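Local coordinates for Alpha/beta hydrolase (Pseudomonas aeruginosa PAO1, PDB 4R1D), which probably hydrolyses lipids as a lipase effector (Tle4) of the H2 type VI secretion system, binds calcium and is held in complex by the protein Tli4, at residues E152-N157 / A166-E171; E192-A197 / G551-T556; T289-M294 / Y376-E381; P337-C342 / R441-K446. All coordinates share one frame; numbering follows the deposited sequence.

Contact 1. Residues E152-N157 / A166-E171; sequences ERRLDN and AWWNDE. With CA (calcium ion), chain C.
At the calcium site of this alpha/beta hydrolase, the last turn of helix 141-155 and the residue after it supply two of the metal's protein ligands, Glu152 and Asp156, and the helix's other flank meets the loop that follows strand 163-164. Across that flank the guanidinium of Arg154 lies flat on the indole of Trp167 in a cation-pi stack, centres 4.3 Å apart and planes at 13°. NE is the atom that sits over the ring, 3.4 Å from Trp167 CG and displaced toward the rim, while the ring's opposite face takes CB of Glu171. A bend at chi2 (-90°) folds the arginine chain so that its flat end is laid along the indole. The second tryptophan works through its rim: Trp168 NE1 donates to Arg154 O at 2.8 Å. This carbonyl also accepts from Asn157 N, and the two donors come from opposite faces of its plane; the indole N-H arrives above that plane. Leu155 adds an apolar touch, CD2 to Trp168 CZ2 at 3.9 Å. Water 1 bridges the two segments, donating to both Asn157 O and Ala166 O. Helix 542-556 packs against Arg154, Leu155 and both tryptophans. The calcium ion takes Glu152 OE2 at 2.4 Å and both carboxylate oxygens of Asp156, along with two waters, Phe202 O and Asp203 OD1. Glu152 OE1, the oxygen turned from the metal, is held by Arg134 and by Val204 N. Asn157 ND2 folds back onto the helix, donating to Arg153 O at 2.8 Å with an N-H...O angle of 167°.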
# COMPACT_ATOMS: atom_id res chain seq x y z
N GLU A 152 15.87 3.44 -19.97
CA GLU A 152 17.09 2.63 -20.01
C GLU A 152 17.69 2.64 -21.41
O GLU A 152 18.88 2.89 -21.59
CB GLU A 152 16.78 1.19 -19.57
CG GLU A 152 18.01 0.30 -19.44
CD GLU A 152 18.68 0.40 -18.08
OE1 GLU A 152 18.01 0.72 -17.08
OE2 GLU A 152 19.89 0.16 -17.99
N ARG A 153 16.86 2.37 -22.42
CA ARG A 153 17.38 2.31 -23.79
C ARG A 153 17.75 3.69 -24.31
O ARG A 153 18.78 3.85 -24.98
CB ARG A 153 16.43 1.59 -24.75
CG ARG A 153 15.11 2.26 -25.10
CD ARG A 153 14.36 1.40 -26.14
NE ARG A 153 13.14 2.04 -26.63
CZ ARG A 153 13.05 2.67 -27.80
NH1 ARG A 153 14.10 2.72 -28.62
NH2 ARG A 153 11.91 3.23 -28.15
N ARG A 154 16.93 4.68 -24.00
CA ARG A 154 17.24 6.04 -24.44
C ARG A 154 18.55 6.53 -23.83
O ARG A 154 19.41 7.06 -24.52
CB ARG A 154 16.09 7.01 -24.11
CG ARG A 154 14.81 6.79 -24.96
CD ARG A 154 14.84 7.61 -26.24
NE ARG A 154 13.56 7.56 -26.95
CZ ARG A 154 13.33 6.79 -28.01
NH1 ARG A 154 14.29 6.02 -28.50
NH2 ARG A 154 12.13 6.81 -28.59
N LEU A 155 18.71 6.33 -22.53
CA LEU A 155 19.90 6.86 -21.85
C LEU A 155 21.17 6.06 -22.17
O LEU A 155 22.29 6.56 -22.00
CB LEU A 155 19.68 6.97 -20.34
CG LEU A 155 18.58 7.97 -19.94
CD1 LEU A 155 18.15 7.78 -18.49
CD2 LEU A 155 19.04 9.42 -20.18
N ASP A 156 20.99 4.84 -22.65
CA ASP A 156 22.09 3.97 -23.07
C ASP A 156 22.46 4.24 -24.53
O ASP A 156 23.42 3.67 -25.05
CB ASP A 156 21.71 2.49 -22.93
CG ASP A 156 21.76 2.01 -21.49
OD1 ASP A 156 22.25 2.77 -20.63
OD2 ASP A 156 21.32 0.85 -21.22
N ASN A 157 21.70 5.12 -25.18
CA ASN A 157 21.90 5.39 -26.60
C ASN A 157 21.75 6.87 -26.94
O ASN A 157 20.88 7.23 -27.72
CB ASN A 157 20.91 4.56 -27.42
CG ASN A 157 21.22 3.07 -27.37
OD1 ASN A 157 22.11 2.59 -28.08
ND2 ASN A 157 20.51 2.34 -26.51
N ALA A 166 18.72 8.34 -32.30
CA ALA A 166 17.30 8.57 -32.51
C ALA A 166 16.64 9.21 -31.31
O ALA A 166 17.00 8.93 -30.16
CB ALA A 166 16.59 7.24 -32.84
N TRP A 167 15.68 10.08 -31.59
CA TRP A 167 14.91 10.80 -30.57
C TRP A 167 15.70 11.97 -29.98
O TRP A 167 15.23 13.12 -29.98
CB TRP A 167 14.40 9.85 -29.47
CG TRP A 167 13.28 10.47 -28.66
CD1 TRP A 167 11.95 10.46 -28.96
CD2 TRP A 167 13.42 11.20 -27.44
NE1 TRP A 167 11.24 11.14 -27.99
CE2 TRP A 167 12.13 11.60 -27.05
CE3 TRP A 167 14.52 11.54 -26.64
CZ2 TRP A 167 11.90 12.33 -25.88
CZ3 TRP A 167 14.29 12.26 -25.48
CH2 TRP A 167 12.99 12.65 -25.12
N TRP A 168 16.91 11.69 -29.50
CA TRP A 168 17.78 12.73 -28.96
C TRP A 168 18.10 13.76 -30.03
O TRP A 168 18.32 14.93 -29.73
CB TRP A 168 19.08 12.15 -28.42
CG TRP A 168 18.90 11.19 -27.27
CD1 TRP A 168 19.13 9.85 -27.27
CD2 TRP A 168 18.42 11.52 -25.96
NE1 TRP A 168 18.85 9.31 -26.04
CE2 TRP A 168 18.40 10.32 -25.21
CE3 TRP A 168 18.02 12.70 -25.34
CZ2 TRP A 168 18.00 10.27 -23.88
CZ3 TRP A 168 17.62 12.66 -24.01
CH2 TRP A 168 17.61 11.45 -23.30
N ASN A 169 18.15 13.32 -31.28
CA ASN A 169 18.57 14.20 -32.37
C ASN A 169 17.47 15.09 -32.92
O ASN A 169 17.71 15.88 -33.84
CB ASN A 169 19.23 13.40 -33.50
CG ASN A 169 18.24 12.56 -34.30
OD1 ASN A 169 17.02 12.66 -34.12
ND2 ASN A 169 18.77 11.73 -35.18
N ASP A 170 16.27 14.97 -32.37
CA ASP A 170 15.14 15.76 -32.87
C ASP A 170 14.15 16.05 -31.75
O ASP A 170 14.11 17.16 -31.21
CB ASP A 170 14.47 15.01 -34.03
CG ASP A 170 13.31 15.79 -34.65
OD1 ASP A 170 12.90 16.84 -34.11
OD2 ASP A 170 12.79 15.32 -35.68
N GLU A 171 13.38 15.03 -31.38
CA GLU A 171 12.35 15.19 -30.36
C GLU A 171 12.85 15.82 -29.05
O GLU A 171 12.17 16.67 -28.45
CB GLU A 171 11.67 13.84 -30.08
CG GLU A 171 10.79 13.32 -31.22
CD GLU A 171 11.53 12.44 -32.24
OE1 GLU A 171 12.76 12.61 -32.42
OE2 GLU A 171 10.88 11.58 -32.87
CA CA C . 21.98 1.14 -18.73
O HOH W 1 18.45 6.63 -29.05
O HOH W 2 22.29 -1.40 -18.92
O HOH W 3 24.59 1.04 -19.11

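Contact 2. Residues E192-A197 / G551-T556; sequences EELLRA and GVIKIT
The charged part of this contact is the salt bridge between Glu193 and Lys554, at one margin of the site where helical segments 192-197 and 551-556 cross at 81°, their axes 9.3 Å apart at closest approach. Lys554 NZ reaches both carboxylate oxygens: the bond to Glu193 OE2, 2.9 Å, uses that oxygen's syn lone pair, and the one to Glu193 OE1 is weak. The glutamate chain runs extended beyond CG, whereas the lysine bends at chi2 (-63°), which swings its ammonium toward helix 191-197 although its CB points away. Pro188 O gives the ammonium a further acceptor. Helix 542-556, the last of the chain, lies against the parallel sheet of the alpha/beta hydrolase fold, where Val552 and Thr556 touch Phe202 and Ile251; helix 191-197, just before strand 201-206, crosses it from outside. Apolar contact centres on Ile553. Its CD1 meets Ala197 CB at 3.7 Å and Leu194 CD2 at 4.1 Å, the leucine and isoleucine side chains crossing at about a right angle. Nearby, Thr556 offers its methyl, CG2 lying 3.9 Å from Ala197 CA. Its hydroxyl turns back within its own helix: Thr556 OG1 donates to Val552 O at 2.6 Å, from the face of that carbonyl opposite Thr556 N.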
# COMPACT_ATOMS: atom_id res chain seq x y z
N GLU A 192 25.89 20.19 -26.74
CA GLU A 192 26.82 20.12 -25.61
C GLU A 192 26.33 19.21 -24.51
O GLU A 192 27.05 18.35 -24.01
CB GLU A 192 26.89 21.46 -24.92
CG GLU A 192 28.19 22.04 -24.96
CD GLU A 192 28.50 22.30 -26.35
OE1 GLU A 192 29.22 21.47 -26.94
OE2 GLU A 192 27.97 23.30 -26.86
N GLU A 193 25.11 19.50 -24.08
CA GLU A 193 24.51 18.82 -22.94
C GLU A 193 24.38 17.33 -23.18
O GLU A 193 24.66 16.53 -22.29
CB GLU A 193 23.16 19.45 -22.60
CG GLU A 193 23.28 20.86 -22.02
CD GLU A 193 21.94 21.52 -21.80
OE1 GLU A 193 20.99 21.19 -22.52
OE2 GLU A 193 21.84 22.35 -20.87
N LEU A 194 23.96 16.95 -24.39
CA LEU A 194 23.85 15.54 -24.72
C LEU A 194 25.22 14.87 -24.80
O LEU A 194 25.40 13.74 -24.38
CB LEU A 194 23.09 15.34 -26.03
CG LEU A 194 21.62 15.79 -25.95
CD1 LEU A 194 20.99 15.88 -27.32
CD2 LEU A 194 20.83 14.86 -25.04
N LEU A 195 26.20 15.57 -25.36
CA LEU A 195 27.53 14.99 -25.41
C LEU A 195 28.04 14.76 -24.00
O LEU A 195 28.59 13.70 -23.68
CB LEU A 195 28.49 15.90 -26.18
CG LEU A 195 29.92 15.39 -26.37
CD1 LEU A 195 29.95 14.01 -27.02
CD2 LEU A 195 30.71 16.39 -27.23
N ARG A 196 27.83 15.74 -23.14
CA ARG A 196 28.23 15.61 -21.75
C ARG A 196 27.50 14.44 -21.11
O ARG A 196 28.10 13.65 -20.39
CB ARG A 196 27.92 16.89 -20.98
CG ARG A 196 28.10 16.74 -19.49
CD ARG A 196 29.55 16.40 -19.14
NE ARG A 196 30.19 17.34 -18.23
CZ ARG A 196 29.79 18.59 -17.98
NH1 ARG A 196 28.71 19.10 -18.58
NH2 ARG A 196 30.47 19.34 -17.13
N ALA A 197 26.20 14.35 -21.35
CA ALA A 197 25.41 13.32 -20.68
C ALA A 197 25.85 11.94 -21.15
O ALA A 197 25.81 10.97 -20.39
CB ALA A 197 23.93 13.54 -20.92
N GLY A 551 14.40 16.14 -17.91
CA GLY A 551 14.89 16.37 -16.56
C GLY A 551 16.22 15.67 -16.30
O GLY A 551 17.16 16.25 -15.75
N VAL A 552 16.32 14.41 -16.72
CA VAL A 552 17.54 13.64 -16.46
C VAL A 552 18.75 14.27 -17.14
O VAL A 552 19.82 14.41 -16.54
CB VAL A 552 17.37 12.19 -16.88
CG1 VAL A 552 18.72 11.45 -16.88
CG2 VAL A 552 16.37 11.50 -15.95
N ILE A 553 18.56 14.67 -18.40
CA ILE A 553 19.64 15.33 -19.14
C ILE A 553 20.08 16.64 -18.47
O ILE A 553 21.28 16.88 -18.28
CB ILE A 553 19.26 15.60 -20.59
CG1 ILE A 553 19.06 14.28 -21.35
CG2 ILE A 553 20.35 16.48 -21.25
CD1 ILE A 553 20.30 13.35 -21.31
N LYS A 554 19.12 17.48 -18.11
CA LYS A 554 19.45 18.73 -17.44
C LYS A 554 20.15 18.53 -16.10
O LYS A 554 21.19 19.15 -15.83
CB LYS A 554 18.21 19.62 -17.30
CG LYS A 554 17.70 20.18 -18.64
CD LYS A 554 18.73 21.10 -19.31
CE LYS A 554 18.18 21.73 -20.59
NZ LYS A 554 19.04 22.86 -21.10
N ILE A 555 19.61 17.64 -15.26
CA ILE A 555 20.20 17.38 -13.95
C ILE A 555 21.63 16.86 -14.07
O ILE A 555 22.50 17.21 -13.28
CB ILE A 555 19.33 16.37 -13.15
CG1 ILE A 555 18.00 17.03 -12.79
CG2 ILE A 555 20.11 15.88 -11.88
CD1 ILE A 555 16.85 16.06 -12.44
N THR A 556 21.86 16.01 -15.06
CA THR A 556 23.17 15.41 -15.33
C THR A 556 24.28 16.45 -15.58
O THR A 556 25.46 16.20 -15.30
CB THR A 556 23.06 14.43 -16.53
OG1 THR A 556 22.17 13.36 -16.18
CG2 THR A 556 24.40 13.86 -16.91

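Contact 3. Residues T289-M294 / Y376-E381; sequences TIYHHM and YGLVPE
Tyr291 and Leu378 make the centre of this contact, where helix 289-296 meets the loop before helix 400-421. The phenol donates from OH to Tyr376 O at 2.6 Å; the acceptor lies near the ring plane, at its edge, while the hydroxyl stands about 50° above the plane of the carbonyl. Farther back on the same ring, CD2 touches Leu378 CD1 at 3.8 Å, the two side chains sliding past each other in opposite directions. Leu378 is thus wedged between the phenol and Met294, whose SD lies 3.7 Å from Leu378 CD2. A turn at chi3 (74°) carries the methionine methyl past the leucine to Val379, Met294 CE to Val379 CG2 3.9 Å. Backbone polar groups are joined by water 4, which donates to Leu378 O at 2.8 Å and only weakly to Met294 O.

The second shell fixes these groups. Tyr291 CG is anti to its own N (chi1 -174°), directing the ring out from the helix to the loop, and the buried hydroxyl is held there by a second partner, Trp445 NE1. On the loop, Leu378 is tied through its backbone to Ile369, Val379 O accepts from Arg401, and the ring of Tyr376 stacks on Tyr359. Beyond them, Met294 and Ile290 rest against helix 310-317, while Tyr291 also packs on Leu339 and Leu443. Helix 289-296 therefore lies between helix 310-317 and strands 339-342 and 443-446, with the 376-381 loop passing along it and Tyr376 reaching Leu341 of the first strand.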
# COMPACT_ATOMS: atom_id res chain seq x y z
N THR A 289 -9.89 13.45 -4.05
CA THR A 289 -10.45 12.15 -4.41
C THR A 289 -10.53 11.21 -3.21
O THR A 289 -11.40 10.35 -3.17
CB THR A 289 -9.70 11.44 -5.57
OG1 THR A 289 -8.37 11.10 -5.15
CG2 THR A 289 -9.68 12.32 -6.82
N ILE A 290 -9.64 11.36 -2.23
CA ILE A 290 -9.66 10.45 -1.08
C ILE A 290 -10.99 10.53 -0.34
O ILE A 290 -11.48 9.54 0.19
CB ILE A 290 -8.47 10.68 -0.09
CG1 ILE A 290 -8.39 9.54 0.93
CG2 ILE A 290 -8.61 12.01 0.63
CD1 ILE A 290 -7.31 9.75 1.98
N TYR A 291 -11.58 11.72 -0.33
CA TYR A 291 -12.90 11.87 0.29
C TYR A 291 -13.95 11.10 -0.51
O TYR A 291 -14.76 10.39 0.05
CB TYR A 291 -13.26 13.35 0.40
CG TYR A 291 -14.54 13.61 1.15
CD1 TYR A 291 -15.77 13.45 0.52
CD2 TYR A 291 -14.52 14.06 2.47
CE1 TYR A 291 -16.94 13.70 1.19
CE2 TYR A 291 -15.71 14.32 3.15
CZ TYR A 291 -16.91 14.14 2.49
OH TYR A 291 -18.10 14.38 3.14
N HIS A 292 -13.95 11.25 -1.83
CA HIS A 292 -14.90 10.51 -2.65
C HIS A 292 -14.79 9.02 -2.36
O HIS A 292 -15.79 8.35 -2.09
CB HIS A 292 -14.66 10.73 -4.14
CG HIS A 292 -15.44 9.78 -5.00
ND1 HIS A 292 -15.00 8.51 -5.29
CD2 HIS A 292 -16.65 9.90 -5.59
CE1 HIS A 292 -15.90 7.89 -6.03
NE2 HIS A 292 -16.92 8.72 -6.23
N HIS A 293 -13.57 8.50 -2.41
CA HIS A 293 -13.36 7.06 -2.29
C HIS A 293 -13.76 6.52 -0.92
O HIS A 293 -14.37 5.46 -0.85
CB HIS A 293 -11.92 6.70 -2.65
CG HIS A 293 -11.54 7.14 -4.03
ND1 HIS A 293 -10.23 7.30 -4.44
CD2 HIS A 293 -12.31 7.47 -5.09
CE1 HIS A 293 -10.22 7.70 -5.70
NE2 HIS A 293 -11.47 7.82 -6.12
N MET A 294 -13.44 7.25 0.14
CA MET A 294 -13.78 6.82 1.48
C MET A 294 -15.28 6.89 1.75
O MET A 294 -15.79 6.13 2.56
CB MET A 294 -13.01 7.63 2.53
CG MET A 294 -11.51 7.31 2.54
SD MET A 294 -10.63 8.12 3.88
CE MET A 294 -11.21 7.11 5.25
N TYR A 376 -21.13 14.80 7.11
CA TYR A 376 -20.27 15.22 6.01
C TYR A 376 -18.79 15.00 6.30
O TYR A 376 -17.94 15.37 5.51
CB TYR A 376 -20.54 16.68 5.56
CG TYR A 376 -20.20 17.75 6.59
CD1 TYR A 376 -18.93 18.31 6.64
CD2 TYR A 376 -21.15 18.20 7.50
CE1 TYR A 376 -18.62 19.30 7.58
CE2 TYR A 376 -20.85 19.16 8.44
CZ TYR A 376 -19.59 19.72 8.48
OH TYR A 376 -19.29 20.68 9.41
N GLY A 377 -18.50 14.37 7.43
CA GLY A 377 -17.12 14.10 7.82
C GLY A 377 -16.52 12.99 6.98
O GLY A 377 -17.24 12.28 6.29
N LEU A 378 -15.20 12.84 7.06
CA LEU A 378 -14.51 11.82 6.27
C LEU A 378 -14.93 10.42 6.70
O LEU A 378 -15.14 9.53 5.87
CB LEU A 378 -13.01 11.97 6.45
CG LEU A 378 -12.17 11.06 5.56
CD1 LEU A 378 -12.36 11.45 4.09
CD2 LEU A 378 -10.70 11.19 5.96
N VAL A 379 -15.01 10.22 8.01
CA VAL A 379 -15.55 9.00 8.59
C VAL A 379 -16.70 9.34 9.52
O VAL A 379 -16.52 9.45 10.74
CB VAL A 379 -14.48 8.20 9.34
CG1 VAL A 379 -15.04 6.85 9.78
CG2 VAL A 379 -13.27 8.00 8.45
N PRO A 380 -17.90 9.53 8.95
CA PRO A 380 -19.08 9.81 9.77
C PRO A 380 -19.31 8.68 10.75
O PRO A 380 -18.76 7.57 10.61
CB PRO A 380 -20.21 9.87 8.74
CG PRO A 380 -19.71 9.07 7.57
CD PRO A 380 -18.23 9.33 7.53
N GLU A 381 -20.10 8.96 11.77
CA GLU A 381 -20.39 7.99 12.80
C GLU A 381 -20.87 6.66 12.20
O GLU A 381 -20.52 5.58 12.69
CB GLU A 381 -21.45 8.55 13.76
CG GLU A 381 -21.50 7.82 15.09
CD GLU A 381 -20.18 7.92 15.84
OE1 GLU A 381 -19.84 9.03 16.31
OE2 GLU A 381 -19.47 6.89 15.95
O HOH W 4 -15.88 6.81 5.88

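Contact 4. Residues P337-C342 / R441-K446; sequences PWLFLC and RDLIWK
Two parallel central strands of the small mixed four-stranded sheet, 339-342 and 443-446, pair here in a sheet separate from the six-stranded parallel one of the hydrolase core. Their axes come within 4.7 Å. The ladder follows the usual parallel pattern, with each strand donating and accepting in turn: Leu443 N to Trp338 O, Phe340 N to Leu443 O, Trp445 N to Phe340 O and Cys342 N to Trp445 O, all 2.8 to 2.9 Å. The N-H...O angles run from 160° to 178°. Trp338 and Leu339 both face Tyr359 on the neighbouring edge strand, a classic beta bulge.

On the face of Leu339, Leu341, Leu443 and Trp445, the branch CD1 of Leu339 reaches Leu443 CD1 at 3.8 Å and also approaches the indole of Trp445. Leu341 lies alongside that indole, its CD1 3.8 Å from Trp445 CD1. Helix 289-296 lies against this face and supplies, through Tyr291, the partner of Trp445 NE1. On the reverse face Cys342 SG meets Ile444 CG2 at 3.9 Å. There the ring of Phe340 crosses the carboxylate of Asp442, the two planes at 88°, with Phe340 CE2 3.5 Å from Asp442 OD1. Arg333 forms a salt bridge with that OD1, and Leu483 N donates to OD2.

Nearly all the residues here are buried, and the four N-H groups turned inward between the strands are satisfied by the carbonyls facing them; the charge of the Asp442 carboxylate is probably compensated by Arg333 and Leu483 N.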
# COMPACT_ATOMS: atom_id res chain seq x y z
N PRO A 337 -11.77 26.27 0.18
CA PRO A 337 -12.59 25.07 0.34
C PRO A 337 -12.69 24.21 -0.92
O PRO A 337 -12.54 24.70 -2.04
CB PRO A 337 -13.96 25.63 0.70
CG PRO A 337 -13.98 27.01 0.10
CD PRO A 337 -12.56 27.51 0.29
N TRP A 338 -12.93 22.91 -0.71
CA TRP A 338 -13.10 21.96 -1.79
C TRP A 338 -14.28 21.03 -1.55
O TRP A 338 -14.64 20.24 -2.40
CB TRP A 338 -11.81 21.15 -1.98
CG TRP A 338 -11.25 20.51 -0.73
CD1 TRP A 338 -10.29 21.03 0.09
CD2 TRP A 338 -11.61 19.24 -0.17
NE1 TRP A 338 -10.02 20.16 1.11
CE2 TRP A 338 -10.82 19.06 0.98
CE3 TRP A 338 -12.52 18.24 -0.54
CZ2 TRP A 338 -10.91 17.90 1.78
CZ3 TRP A 338 -12.61 17.10 0.26
CH2 TRP A 338 -11.81 16.95 1.40
N LEU A 339 -14.89 21.13 -0.37
CA LEU A 339 -16.01 20.26 -0.04
C LEU A 339 -17.21 21.16 0.13
O LEU A 339 -17.25 21.96 1.06
CB LEU A 339 -15.74 19.51 1.27
CG LEU A 339 -16.90 18.67 1.81
CD1 LEU A 339 -17.28 17.54 0.86
CD2 LEU A 339 -16.59 18.10 3.20
N PHE A 340 -18.17 21.02 -0.77
CA PHE A 340 -19.29 21.96 -0.84
C PHE A 340 -20.63 21.30 -0.57
O PHE A 340 -20.97 20.29 -1.18
CB PHE A 340 -19.33 22.63 -2.22
CG PHE A 340 -18.03 23.28 -2.62
CD1 PHE A 340 -17.72 24.56 -2.19
CD2 PHE A 340 -17.12 22.60 -3.41
CE1 PHE A 340 -16.54 25.17 -2.56
CE2 PHE A 340 -15.93 23.19 -3.78
CZ PHE A 340 -15.64 24.48 -3.36
N LEU A 341 -21.41 21.90 0.33
CA LEU A 341 -22.76 21.44 0.59
C LEU A 341 -23.71 22.41 -0.10
O LEU A 341 -23.79 23.58 0.27
CB LEU A 341 -23.01 21.44 2.10
CG LEU A 341 -22.61 20.21 2.93
CD1 LEU A 341 -21.34 19.51 2.44
CD2 LEU A 341 -22.50 20.57 4.41
N CYS A 342 -24.42 21.92 -1.12
CA CYS A 342 -25.23 22.78 -1.99
C CYS A 342 -26.69 22.35 -1.99
O CYS A 342 -27.01 21.20 -1.66
CB CYS A 342 -24.72 22.72 -3.43
SG CYS A 342 -23.00 23.24 -3.64
N ARG A 441 -12.59 17.28 -8.20
CA ARG A 441 -11.90 18.48 -7.76
C ARG A 441 -12.80 19.33 -6.85
O ARG A 441 -12.36 19.87 -5.84
CB ARG A 441 -11.41 19.28 -8.96
CG ARG A 441 -10.58 20.49 -8.59
CD ARG A 441 -11.43 21.78 -8.54
NE ARG A 441 -10.59 22.91 -8.16
CZ ARG A 441 -10.73 24.16 -8.60
NH1 ARG A 441 -11.70 24.48 -9.45
NH2 ARG A 441 -9.88 25.08 -8.18
N ASP A 442 -14.07 19.46 -7.24
CA ASP A 442 -15.07 20.02 -6.33
C ASP A 442 -15.88 18.85 -5.82
O ASP A 442 -16.52 18.15 -6.60
CB ASP A 442 -16.00 21.00 -7.05
CG ASP A 442 -15.30 22.26 -7.48
OD1 ASP A 442 -14.30 22.63 -6.83
OD2 ASP A 442 -15.73 22.89 -8.47
N LEU A 443 -15.82 18.63 -4.52
CA LEU A 443 -16.53 17.52 -3.93
C LEU A 443 -17.85 18.11 -3.46
O LEU A 443 -17.88 18.88 -2.51
CB LEU A 443 -15.73 16.95 -2.76
CG LEU A 443 -16.02 15.51 -2.35
CD1 LEU A 443 -17.51 15.29 -2.16
CD2 LEU A 443 -15.48 14.56 -3.40
N ILE A 444 -18.93 17.74 -4.13
CA ILE A 444 -20.23 18.38 -3.89
C ILE A 444 -21.29 17.43 -3.38
O ILE A 444 -21.58 16.41 -4.00
CB ILE A 444 -20.77 19.02 -5.18
CG1 ILE A 444 -19.78 20.07 -5.72
CG2 ILE A 444 -22.14 19.64 -4.93
CD1 ILE A 444 -19.89 20.26 -7.24
N TRP A 445 -21.87 17.76 -2.23
CA TRP A 445 -23.05 17.06 -1.73
C TRP A 445 -24.21 17.96 -2.10
O TRP A 445 -24.31 19.08 -1.60
CB TRP A 445 -23.01 16.97 -0.21
CG TRP A 445 -22.17 15.87 0.38
CD1 TRP A 445 -20.94 16.02 0.99
CD2 TRP A 445 -22.51 14.49 0.50
NE1 TRP A 445 -20.50 14.80 1.45
CE2 TRP A 445 -21.44 13.85 1.17
CE3 TRP A 445 -23.61 13.73 0.10
CZ2 TRP A 445 -21.45 12.48 1.44
CZ3 TRP A 445 -23.62 12.37 0.37
CH2 TRP A 445 -22.53 11.76 1.03
N LYS A 446 -25.09 17.48 -2.97
CA LYS A 446 -26.22 18.28 -3.41
C LYS A 446 -27.51 17.72 -2.84
O LYS A 446 -27.79 16.53 -2.98
CB LYS A 446 -26.26 18.30 -4.94
CG LYS A 446 -27.38 19.14 -5.52
CD LYS A 446 -27.43 19.01 -7.03
CE LYS A 446 -26.43 19.94 -7.70
NZ LYS A 446 -26.76 20.13 -9.14

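Overall arrangement
The four contacts fall into two pairs on opposite sides of the chain's centre, about 45 Å apart between centres. Contacts 1 and 2 touch, their centres 12 Å apart: Trp168 CZ3 lies 3.4 Å from Ile553 CG1, so the loop of contact 1 is packed onto the helices of contact 2. The calcium ion belongs to contact 1; Thr556 of contact 2 comes about 12 Å from it, side chain to ion. Contacts 3 and 4, away from the metal, are joined through Tyr291 of contact 3, whose OH is 3.0 Å from Trp445 NE1 of contact 4, probably a hydrogen bond. Their segments alternate along the chain, and both contacts are nested in the loop that contact 2 closes.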